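Local atomic coordinates of putative uncharacterized protein (Chaetomium thermophilum, PDB entry 5F5T), a protein that is probably required for pre-mRNA splicing, as a member of the PRP38 family of spliceosomal factors. Residues Leu144-Leu150 with Tyr162-Asp168; Phe74-Val78 with Val176-Ser180; Ile46-Trp52 with Leu89-Lys94; Gly58-Ile64 with Lys94-Leu98. All blocks are in the same frame, centred on the assembly; numbering follows the deposited sequence.

In the fold
Interactions 3 and 4 lie on one side of the chain's centre and share helix 87-98 and its Lys94. Interaction 3 is buried and almost wholly apolar or aromatic, whereas interaction 4 runs from buried aliphatic contacts to more exposed ones around Asn60 and Glu61. Interaction 1, about 24 Å from either of them between centres, joins a β-hairpin to helix 163-172; its inner side is apolar, and its outer acidic side meets the chain of another protein. Interaction 2 stands between, mostly backbone against a tight turn and tied by a serine hydroxyl. It touches interaction 1 through Phe166 on Val75 and Val176, and interaction 3 through Leu89.

Interaction 1 of 4, residues Leu144-Leu150 with Tyr162-Asp168; sequences LEDRRKL and YMDEFID
Leu150 and Met163 form the apolar centre, with CD1 of Leu150 3.7 Å from CE of Met163. Met163 reaches this point by a bent chain: CG stands anti to the backbone N (chi1 177°), and two further turns at chi2 and chi3 bring the methyl against CD1 and CD2 of Leu150. The same CD1 also touches CB of Phe166. At the other end of the contact Leu144 lays CD2 3.9 Å from CG2 of Ile167 and rests beside CB of Asp168. The 144-150 chain leads from a 3-10 turn into strand 149-153, whose antiparallel hairpin partner, strand 158-162, runs directly into helix 163-172. Tyr162 is the N-cap residue and pairs with Lys149 in a non-hydrogen-bonded bridge; their side chains lie side by side, pointing the same way, with CG of Lys149 4.0 Å from CE2 of Tyr162. Just beyond, the first helical amide is held by the approaching chain, Met163 N donating to Arg148 O at 3.0 Å. Farther out, the carboxylate of Asp146 crosses Met163, its CG 3.5 Å from CG of the methionine. Arg148 grips that carboxylate side-on and nearly in the guanidinium plane, NE to Asp146 OD1 at 3.0 Å and NH2 to Asp146 OD2 at 2.7 Å, each on a syn lone pair. OD1 also accepts Arg148 N, from the anti side but tilted out of the carboxylate plane, closing an Asx turn, while OD2 has a second salt bridge to Arg120. The carboxylates of Asp164 and Asp168 both form salt bridges with basic side chains on the chain of another protein.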
# COMPACT_ATOMS: atom_id res chain seq x y z
N LEU A 144 -6.12 7.98 1.56
CA LEU A 144 -5.28 8.96 0.87
C LEU A 144 -5.57 10.36 1.43
O LEU A 144 -4.85 11.32 1.14
CB LEU A 144 -5.53 8.92 -0.64
CG LEU A 144 -5.01 7.70 -1.41
CD1 LEU A 144 -5.41 7.79 -2.87
CD2 LEU A 144 -3.50 7.59 -1.29
N GLU A 145 -6.63 10.48 2.23
CA GLU A 145 -6.99 11.73 2.89
C GLU A 145 -6.39 11.82 4.30
O GLU A 145 -6.44 12.87 4.94
CB GLU A 145 -8.51 11.87 2.96
CG GLU A 145 -9.00 13.30 3.04
CD GLU A 145 -10.52 13.38 3.01
OE1 GLU A 145 -11.06 14.48 3.26
OE2 GLU A 145 -11.16 12.35 2.75
N ASP A 146 -5.83 10.72 4.77
CA ASP A 146 -5.18 10.69 6.08
C ASP A 146 -3.78 11.27 5.93
O ASP A 146 -2.91 10.69 5.28
CB ASP A 146 -5.14 9.26 6.62
CG ASP A 146 -4.74 9.18 8.09
OD1 ASP A 146 -4.19 10.16 8.62
OD2 ASP A 146 -4.99 8.12 8.70
N ARG A 147 -3.56 12.42 6.55
CA ARG A 147 -2.35 13.19 6.33
C ARG A 147 -1.40 13.13 7.52
O ARG A 147 -0.40 13.84 7.56
CB ARG A 147 -2.71 14.65 6.04
CG ARG A 147 -3.09 15.44 7.28
CD ARG A 147 -3.37 16.89 6.95
NE ARG A 147 -4.80 17.16 6.86
CZ ARG A 147 -5.46 17.93 7.73
NH1 ARG A 147 -4.81 18.48 8.75
NH2 ARG A 147 -6.76 18.13 7.58
N ARG A 148 -1.70 12.26 8.48
CA ARG A 148 -0.89 12.13 9.69
C ARG A 148 0.53 11.69 9.37
O ARG A 148 0.75 10.88 8.46
CB ARG A 148 -1.54 11.15 10.67
CG ARG A 148 -2.78 11.70 11.37
CD ARG A 148 -3.43 10.65 12.26
NE ARG A 148 -3.94 9.51 11.50
CZ ARG A 148 -4.46 8.41 12.04
NH1 ARG A 148 -4.55 8.31 13.36
NH2 ARG A 148 -4.89 7.43 11.26
N LYS A 149 1.49 12.21 10.12
CA LYS A 149 2.89 11.89 9.91
C LYS A 149 3.27 10.51 10.42
O LYS A 149 2.83 10.08 11.49
CB LYS A 149 3.77 12.94 10.59
CG LYS A 149 3.50 14.36 10.14
CD LYS A 149 4.32 15.34 10.94
CE LYS A 149 4.03 16.76 10.50
NZ LYS A 149 4.78 17.74 11.32
N LEU A 150 4.12 9.83 9.67
CA LEU A 150 4.66 8.53 10.05
C LEU A 150 6.18 8.54 9.88
O LEU A 150 6.71 9.24 9.02
CB LEU A 150 4.06 7.41 9.20
CG LEU A 150 2.56 7.13 9.24
CD1 LEU A 150 2.23 6.02 8.26
CD2 LEU A 150 2.11 6.77 10.64
N TYR A 162 4.18 10.07 5.15
CA TYR A 162 2.82 10.34 5.60
C TYR A 162 1.90 9.17 5.31
O TYR A 162 2.19 8.36 4.43
CB TYR A 162 2.29 11.61 4.93
CG TYR A 162 3.20 12.80 5.08
CD1 TYR A 162 4.24 13.02 4.18
CD2 TYR A 162 3.02 13.73 6.10
CE1 TYR A 162 5.08 14.10 4.31
CE2 TYR A 162 3.85 14.82 6.23
CZ TYR A 162 4.88 15.00 5.33
OH TYR A 162 5.72 16.08 5.45
N MET A 163 0.79 9.11 6.03
CA MET A 163 -0.15 8.01 5.87
C MET A 163 -0.64 7.89 4.43
O MET A 163 -0.70 6.80 3.88
CB MET A 163 -1.34 8.18 6.81
CG MET A 163 -2.39 7.10 6.65
SD MET A 163 -1.81 5.47 7.16
CE MET A 163 -1.40 5.77 8.88
N ASP A 164 -0.98 9.02 3.81
CA ASP A 164 -1.47 9.01 2.44
C ASP A 164 -0.38 8.53 1.49
O ASP A 164 -0.66 7.87 0.49
CB ASP A 164 -1.99 10.39 2.03
CG ASP A 164 -0.99 11.49 2.25
OD1 ASP A 164 -0.57 11.70 3.41
OD2 ASP A 164 -0.63 12.17 1.27
N GLU A 165 0.86 8.86 1.82
CA GLU A 165 2.00 8.40 1.04
C GLU A 165 2.23 6.90 1.20
O GLU A 165 2.59 6.21 0.24
CB GLU A 165 3.26 9.17 1.43
CG GLU A 165 3.55 10.36 0.53
CD GLU A 165 4.94 10.92 0.75
OE1 GLU A 165 5.63 10.46 1.69
OE2 GLU A 165 5.35 11.82 -0.01
N PHE A 166 2.03 6.40 2.41
CA PHE A 166 2.16 4.97 2.68
C PHE A 166 1.07 4.18 1.94
O PHE A 166 1.35 3.14 1.33
CB PHE A 166 2.09 4.71 4.19
CG PHE A 166 2.35 3.29 4.58
CD1 PHE A 166 3.59 2.72 4.37
CD2 PHE A 166 1.35 2.52 5.15
CE1 PHE A 166 3.83 1.40 4.72
CE2 PHE A 166 1.58 1.20 5.50
CZ PHE A 166 2.82 0.64 5.29
N ILE A 167 -0.16 4.69 1.99
CA ILE A 167 -1.28 4.08 1.29
C ILE A 167 -1.03 4.07 -0.21
O ILE A 167 -1.22 3.05 -0.87
CB ILE A 167 -2.60 4.82 1.57
CG1 ILE A 167 -2.96 4.73 3.05
CG2 ILE A 167 -3.72 4.25 0.71
CD1 ILE A 167 -3.13 3.33 3.55
N ASP A 168 -0.58 5.21 -0.73
CA ASP A 168 -0.28 5.33 -2.15
C ASP A 168 0.81 4.34 -2.54
O ASP A 168 0.76 3.76 -3.62
CB ASP A 168 0.15 6.76 -2.49
CG ASP A 168 0.15 7.03 -3.98
OD1 ASP A 168 -0.79 6.60 -4.67
OD2 ASP A 168 1.11 7.67 -4.46

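Interaction 2 of 4, residues Phe74-Val78 with Val176-Ser180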
# COMPACT_ATOMS: atom_id res chain seq x y z
N PHE A 74 7.69 3.20 13.86
CA PHE A 74 7.93 3.45 12.44
C PHE A 74 7.47 2.29 11.57
O PHE A 74 7.24 1.19 12.05
CB PHE A 74 9.42 3.72 12.18
CG PHE A 74 10.33 2.62 12.64
CD1 PHE A 74 10.62 1.55 11.80
CD2 PHE A 74 10.91 2.66 13.90
CE1 PHE A 74 11.46 0.54 12.21
CE2 PHE A 74 11.76 1.65 14.32
CZ PHE A 74 12.03 0.58 13.47
N VAL A 75 7.36 2.56 10.27
CA VAL A 75 7.09 1.52 9.29
C VAL A 75 8.39 1.18 8.56
O VAL A 75 9.17 2.07 8.22
CB VAL A 75 5.99 1.95 8.28
CG1 VAL A 75 4.68 2.22 9.00
CG2 VAL A 75 6.43 3.16 7.48
N GLY A 76 8.64 -0.11 8.40
CA GLY A 76 9.82 -0.58 7.70
C GLY A 76 9.83 -2.09 7.59
O GLY A 76 9.03 -2.76 8.25
N GLY A 77 10.73 -2.62 6.78
CA GLY A 77 10.92 -4.06 6.67
C GLY A 77 12.10 -4.53 7.51
O GLY A 77 12.05 -4.49 8.74
N VAL A 78 13.16 -4.98 6.84
CA VAL A 78 14.38 -5.39 7.53
C VAL A 78 15.47 -4.36 7.25
O VAL A 78 15.64 -3.90 6.12
CB VAL A 78 14.84 -6.80 7.09
CG1 VAL A 78 13.77 -7.83 7.42
CG2 VAL A 78 15.16 -6.85 5.61
N VAL A 176 6.98 -3.32 -0.62
CA VAL A 176 6.84 -2.43 0.53
C VAL A 176 7.22 -3.15 1.82
O VAL A 176 6.75 -4.26 2.07
CB VAL A 176 5.39 -1.89 0.63
CG1 VAL A 176 5.15 -1.23 1.99
CG2 VAL A 176 5.10 -0.93 -0.50
N CYS A 177 8.07 -2.51 2.62
CA CYS A 177 8.50 -3.06 3.91
C CYS A 177 9.15 -4.43 3.74
O CYS A 177 8.80 -5.38 4.44
CB CYS A 177 7.33 -3.17 4.88
SG CYS A 177 6.84 -1.61 5.61
N SER A 178 10.05 -4.53 2.76
CA SER A 178 10.84 -5.73 2.54
C SER A 178 9.94 -6.90 2.16
O SER A 178 10.34 -8.06 2.26
CB SER A 178 11.66 -6.07 3.78
OG SER A 178 12.81 -5.25 3.89
N THR A 179 8.73 -6.59 1.70
CA THR A 179 7.76 -7.61 1.34
C THR A 179 7.26 -7.40 -0.08
O THR A 179 6.86 -6.29 -0.45
CB THR A 179 6.55 -7.59 2.30
OG1 THR A 179 7.00 -7.84 3.64
CG2 THR A 179 5.52 -8.64 1.90
N SER A 180 7.24 -8.47 -0.86
CA SER A 180 6.67 -8.42 -2.20
C SER A 180 5.17 -8.57 -2.08
O SER A 180 4.68 -9.52 -1.48
CB SER A 180 7.26 -9.50 -3.09
OG SER A 180 8.58 -9.18 -3.48
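Ser178 leans on the 74-78 loop from the tip of a tight turn. Its CB lies 3.6 Å from CA of Gly77 and equally close to the amide N of Val78. One bond further, OG sits anti to its own carbonyl carbon (chi1 -78°), which puts it straight in front of that amide: Val78 N donates to Ser178 OG at 3.0 Å with an N-H...O angle of 173°. The hydroxyl also borders the valine side chain, at CG2. The turn is type I', from Val176 to Thr179, and both backbone bonds between its end residues are made, so it closes a very short, weakly bonded hairpin of strands 175-176 and 179-180. Cys177 and Ser178, the two corner residues, both have positive phi. Beside the serine, Cys177 lays SG 3.6 Å from the carbonyl carbon of Gly76, while its own carbonyl oxygen comes 3.3 Å from CA of Gly77. With no side chain on Gly77, the two backbones close to 3.8 Å between CA of Gly77 and CA of Cys177. The Cys177 oxygen is held from the turn side as well, by Thr179 OG1, which lies above the carbonyl plane. Ser178 OG acts here as acceptor, and the one hydrogen bond across the contact is directional, while Cys177 SG and the close approach at Gly77 supply van der Waals contact.

Interaction 3 of 4, residues Ile46-Trp52 with Leu89-Lys94; sequences IVESYFW and LCLAFK
Trp52 and Phe93 set the geometry where the kinked helix pair 40-48 and 50-55 packs against helix 87-98, a helix-on-helix contact inside the PRP38 family region. Their side chains cross at about a right angle, while the ring planes meet obliquely, at 56°, with CH2 of Trp52 3.4 Å from CD2 of Phe93 and near the plane of the phenyl ring. Trp52 CG is anti to the backbone N (chi1 177°), which swings the indole out to the neighbouring helix. There the carbonyl oxygen of Cys90 lies at its edge, 3.5 Å from CZ3 of Trp52. Lys94 crosses the indole at a right angle, bringing CE to 3.6 Å from CH2 of Trp52, while its ammonium group goes on to Gln97. Val47 CG1 lies over one face of the indole, off toward its rim, and also reaches Phe93. Ile46 places CD1 between Leu89 and Phe93, 3.7 Å from CB of the latter. Phe51 turns an edge toward helix 87-98: CB of Cys90 meets CD2 of Phe51 at 3.7 Å, Leu91 CG lies by CE2, and the sulfur stands oblique to the ring. His71 packs edge-to-face with Phe51 from helix 61-71. The kink itself is held by Ser49, the N-cap of the second helix: its OG, 3.8 Å from SG of Cys90, donates to Ile46 O and accepts the amide of Trp52.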
# COMPACT_ATOMS: atom_id res chain seq x y z
N ILE A 46 12.53 -12.73 11.09
CA ILE A 46 11.51 -12.40 12.07
C ILE A 46 11.44 -13.38 13.24
O ILE A 46 11.52 -12.97 14.39
CB ILE A 46 10.11 -12.34 11.42
CG1 ILE A 46 10.03 -11.15 10.47
CG2 ILE A 46 9.03 -12.20 12.48
CD1 ILE A 46 8.70 -11.04 9.81
N VAL A 47 11.30 -14.67 12.94
CA VAL A 47 11.07 -15.65 14.01
C VAL A 47 12.29 -15.79 14.92
O VAL A 47 12.16 -16.15 16.09
CB VAL A 47 10.68 -17.04 13.44
CG1 VAL A 47 9.37 -16.94 12.68
CG2 VAL A 47 11.78 -17.60 12.56
N GLU A 48 13.46 -15.53 14.36
CA GLU A 48 14.70 -15.50 15.13
C GLU A 48 14.85 -14.23 15.97
O GLU A 48 15.62 -14.19 16.93
CB GLU A 48 15.90 -15.69 14.19
CG GLU A 48 16.00 -17.11 13.64
CD GLU A 48 16.83 -17.20 12.38
OE1 GLU A 48 17.18 -16.15 11.81
OE2 GLU A 48 17.15 -18.34 11.96
N SER A 49 14.13 -13.18 15.59
CA SER A 49 14.30 -11.86 16.20
C SER A 49 13.87 -11.84 17.66
O SER A 49 12.99 -12.59 18.08
CB SER A 49 13.50 -10.79 15.44
OG SER A 49 12.12 -10.89 15.72
N TYR A 50 14.52 -10.97 18.43
CA TYR A 50 14.21 -10.78 19.84
C TYR A 50 12.79 -10.29 20.07
O TYR A 50 12.11 -10.73 21.00
CB TYR A 50 15.21 -9.79 20.44
CG TYR A 50 14.97 -9.46 21.89
CD1 TYR A 50 15.43 -10.30 22.89
CD2 TYR A 50 14.31 -8.30 22.26
CE1 TYR A 50 15.23 -10.01 24.22
CE2 TYR A 50 14.10 -7.99 23.60
CZ TYR A 50 14.57 -8.85 24.57
OH TYR A 50 14.37 -8.56 25.90
N PHE A 51 12.34 -9.36 19.23
CA PHE A 51 11.01 -8.79 19.39
C PHE A 51 9.93 -9.85 19.22
O PHE A 51 8.94 -9.85 19.94
CB PHE A 51 10.78 -7.66 18.39
CG PHE A 51 9.41 -7.06 18.50
CD1 PHE A 51 9.13 -6.13 19.49
CD2 PHE A 51 8.40 -7.43 17.62
CE1 PHE A 51 7.87 -5.58 19.59
CE2 PHE A 51 7.14 -6.88 17.72
CZ PHE A 51 6.87 -5.95 18.71
N TRP A 52 10.13 -10.74 18.26
CA TRP A 52 9.18 -11.82 18.04
C TRP A 52 9.13 -12.74 19.26
O TRP A 52 8.06 -13.10 19.74
CB TRP A 52 9.55 -12.60 16.78
CG TRP A 52 8.69 -13.78 16.51
CD1 TRP A 52 8.93 -15.07 16.88
CD2 TRP A 52 7.45 -13.79 15.78
NE1 TRP A 52 7.91 -15.89 16.44
CE2 TRP A 52 6.99 -15.13 15.76
CE3 TRP A 52 6.69 -12.81 15.15
CZ2 TRP A 52 5.81 -15.50 15.13
CZ3 TRP A 52 5.51 -13.18 14.52
CH2 TRP A 52 5.08 -14.51 14.52
N LEU A 89 6.85 -5.04 11.04
CA LEU A 89 6.89 -6.20 10.15
C LEU A 89 6.56 -7.48 10.91
O LEU A 89 5.79 -8.32 10.43
CB LEU A 89 8.26 -6.33 9.50
CG LEU A 89 8.38 -7.42 8.44
CD1 LEU A 89 7.31 -7.23 7.37
CD2 LEU A 89 9.76 -7.41 7.81
N CYS A 90 7.12 -7.61 12.11
CA CYS A 90 6.89 -8.79 12.93
C CYS A 90 5.41 -8.94 13.25
O CYS A 90 4.86 -10.04 13.19
CB CYS A 90 7.69 -8.70 14.23
SG CYS A 90 9.48 -8.74 14.00
N LEU A 91 4.77 -7.83 13.58
CA LEU A 91 3.35 -7.83 13.89
C LEU A 91 2.53 -8.13 12.64
O LEU A 91 1.49 -8.78 12.73
CB LEU A 91 2.93 -6.50 14.50
CG LEU A 91 3.41 -6.33 15.94
CD1 LEU A 91 3.02 -4.99 16.52
CD2 LEU A 91 2.86 -7.46 16.80
N ALA A 92 3.01 -7.68 11.49
CA ALA A 92 2.34 -8.03 10.24
C ALA A 92 2.37 -9.54 10.03
O ALA A 92 1.37 -10.16 9.67
CB ALA A 92 2.99 -7.32 9.06
N PHE A 93 3.53 -10.14 10.28
CA PHE A 93 3.70 -11.58 10.13
C PHE A 93 2.80 -12.32 11.11
O PHE A 93 2.18 -13.33 10.77
CB PHE A 93 5.15 -11.99 10.34
CG PHE A 93 5.42 -13.45 10.09
CD1 PHE A 93 5.36 -13.96 8.80
CD2 PHE A 93 5.72 -14.30 11.14
CE1 PHE A 93 5.60 -15.31 8.57
CE2 PHE A 93 5.96 -15.65 10.91
CZ PHE A 93 5.90 -16.15 9.62
N LYS A 94 2.72 -11.79 12.33
CA LYS A 94 1.84 -12.37 13.33
C LYS A 94 0.39 -12.29 12.90
O LYS A 94 -0.38 -13.22 13.14
CB LYS A 94 2.02 -11.67 14.68
CG LYS A 94 1.21 -12.29 15.80
CD LYS A 94 1.37 -13.80 15.81
CE LYS A 94 2.36 -14.25 16.87
NZ LYS A 94 2.17 -15.68 17.24

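Interaction 4 of 4, residues Gly58-Ile64 with Lys94-Leu98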
# COMPACT_ATOMS: atom_id res chain seq x y z
N GLY A 58 2.83 -15.98 21.66
CA GLY A 58 1.50 -16.29 22.15
C GLY A 58 0.52 -15.13 22.24
O GLY A 58 -0.40 -15.17 23.05
N VAL A 59 0.70 -14.12 21.40
CA VAL A 59 -0.14 -12.93 21.46
C VAL A 59 -1.50 -13.13 20.81
O VAL A 59 -1.71 -14.06 20.03
CB VAL A 59 0.52 -11.71 20.80
CG1 VAL A 59 1.77 -11.34 21.54
CG2 VAL A 59 0.80 -12.00 19.34
N ASN A 60 -2.41 -12.21 21.12
CA ASN A 60 -3.79 -12.26 20.67
C ASN A 60 -4.13 -11.04 19.83
O ASN A 60 -3.31 -10.13 19.69
CB ASN A 60 -4.74 -12.35 21.87
CG ASN A 60 -5.36 -13.72 22.00
OD1 ASN A 60 -5.09 -14.61 21.20
ND2 ASN A 60 -6.20 -13.89 23.01
N GLU A 61 -5.32 -11.04 19.25
CA GLU A 61 -5.78 -9.92 18.44
C GLU A 61 -5.90 -8.62 19.25
O GLU A 61 -5.62 -7.54 18.73
CB GLU A 61 -7.12 -10.27 17.79
CG GLU A 61 -6.99 -11.24 16.63
CD GLU A 61 -8.14 -12.23 16.56
OE1 GLU A 61 -8.05 -13.20 15.77
OE2 GLU A 61 -9.14 -12.04 17.29
N ALA A 62 -6.32 -8.71 20.51
CA ALA A 62 -6.31 -7.55 21.41
C ALA A 62 -4.88 -7.11 21.68
O ALA A 62 -4.50 -5.91 21.66
CB ALA A 62 -7.02 -7.89 22.70
N ASP A 63 -4.06 -8.14 21.91
CA ASP A 63 -2.65 -7.94 22.16
C ASP A 63 -2.04 -7.22 20.99
O ASP A 63 -1.06 -6.52 21.15
CB ASP A 63 -1.94 -9.27 22.39
CG ASP A 63 -2.33 -9.92 23.70
OD1 ASP A 63 -2.67 -9.19 24.66
OD2 ASP A 63 -2.29 -11.17 23.77
N ILE A 64 -2.60 -7.40 19.79
CA ILE A 64 -2.03 -6.78 18.61
C ILE A 64 -2.06 -5.26 18.75
O ILE A 64 -1.04 -4.60 18.57
CB ILE A 64 -2.77 -7.19 17.32
CG1 ILE A 64 -2.37 -8.61 16.92
CG2 ILE A 64 -2.46 -6.23 16.19
CD1 ILE A 64 -0.89 -8.77 16.66
N LYS A 94 2.72 -11.79 12.33
CA LYS A 94 1.84 -12.37 13.33
C LYS A 94 0.39 -12.29 12.90
O LYS A 94 -0.38 -13.22 13.14
CB LYS A 94 2.02 -11.67 14.68
CG LYS A 94 1.21 -12.29 15.80
CD LYS A 94 1.37 -13.80 15.81
CE LYS A 94 2.36 -14.25 16.87
NZ LYS A 94 2.17 -15.68 17.24
N LEU A 95 0.01 -11.20 12.25
CA LEU A 95 -1.34 -11.07 11.73
C LEU A 95 -1.58 -12.11 10.65
O LEU A 95 -2.67 -12.69 10.56
CB LEU A 95 -1.58 -9.66 11.18
CG LEU A 95 -2.06 -8.63 12.21
CD1 LEU A 95 -2.31 -7.30 11.53
CD2 LEU A 95 -3.31 -9.11 12.93
N LEU A 96 -0.57 -12.35 9.83
CA LEU A 96 -0.65 -13.41 8.83
C LEU A 96 -0.90 -14.76 9.51
O LEU A 96 -1.68 -15.57 9.02
CB LEU A 96 0.63 -13.48 7.99
CG LEU A 96 0.84 -12.36 6.97
CD1 LEU A 96 2.20 -12.51 6.30
CD2 LEU A 96 -0.27 -12.36 5.94
N GLN A 97 -0.24 -14.97 10.64
CA GLN A 97 -0.43 -16.18 11.43
C GLN A 97 -1.85 -16.30 11.98
O GLN A 97 -2.50 -17.34 11.85
CB GLN A 97 0.58 -16.22 12.58
CG GLN A 97 0.81 -17.59 13.17
CD GLN A 97 1.75 -17.56 14.35
OE1 GLN A 97 2.59 -16.67 14.47
NE2 GLN A 97 1.62 -18.53 15.25
N LEU A 98 -2.33 -15.23 12.59
CA LEU A 98 -3.62 -15.20 13.27
C LEU A 98 -4.79 -15.20 12.30
O LEU A 98 -5.89 -15.61 12.66
CB LEU A 98 -3.71 -13.96 14.17
CG LEU A 98 -2.71 -13.86 15.32
CD1 LEU A 98 -3.03 -12.66 16.18
CD2 LEU A 98 -2.74 -15.14 16.14
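Val59 meets Lys94 in a contact that holds no ring; of its planar groups, the Gln97 amide and the Asp63 carboxylate are hydrogen-bonded within their own segments. NZ of Lys94 approaches Gln97 OE1 from above the carbonyl plane, 49° out of it and away from a lone pair, at 3.0 Å. On the other flank, the carboxylate of Asp63 accepts Asn60 N at OD2, on its anti side and somewhat out of plane, in a markedly bent bond (N-H...O 130°). Asp63, three residues on, thus takes up the amide of the N-cap residue Asn60, whose own side chain makes no capping bond. Between the flanks the contact is aliphatic. The lysine chain, bent at chi2 (47°) and chi3, passes obliquely across Val59. CG2 of Val59 lies 3.6 Å from CG of Lys94 and 3.7 Å from CE of Lys94. Ile64 then spans three residues of the opposite helix: its CD1 is 4.2 Å from Lys94 CG, its CG1 is 4.1 Å from Leu95 CD2, and it meets Leu98 tip to tip through CD1 of the leucine. Leu98 also spreads over the helix start, CD1 against the backbone of Asn60 and Glu61. Thus the N-terminal end of helix 61-71 leans on the C-terminal end of helix 87-98, with Tyr108 of helix 102-115 touching Ile64 and Leu95, and Leu122 and Tyr126 of helix 117-130 packing against Leu95.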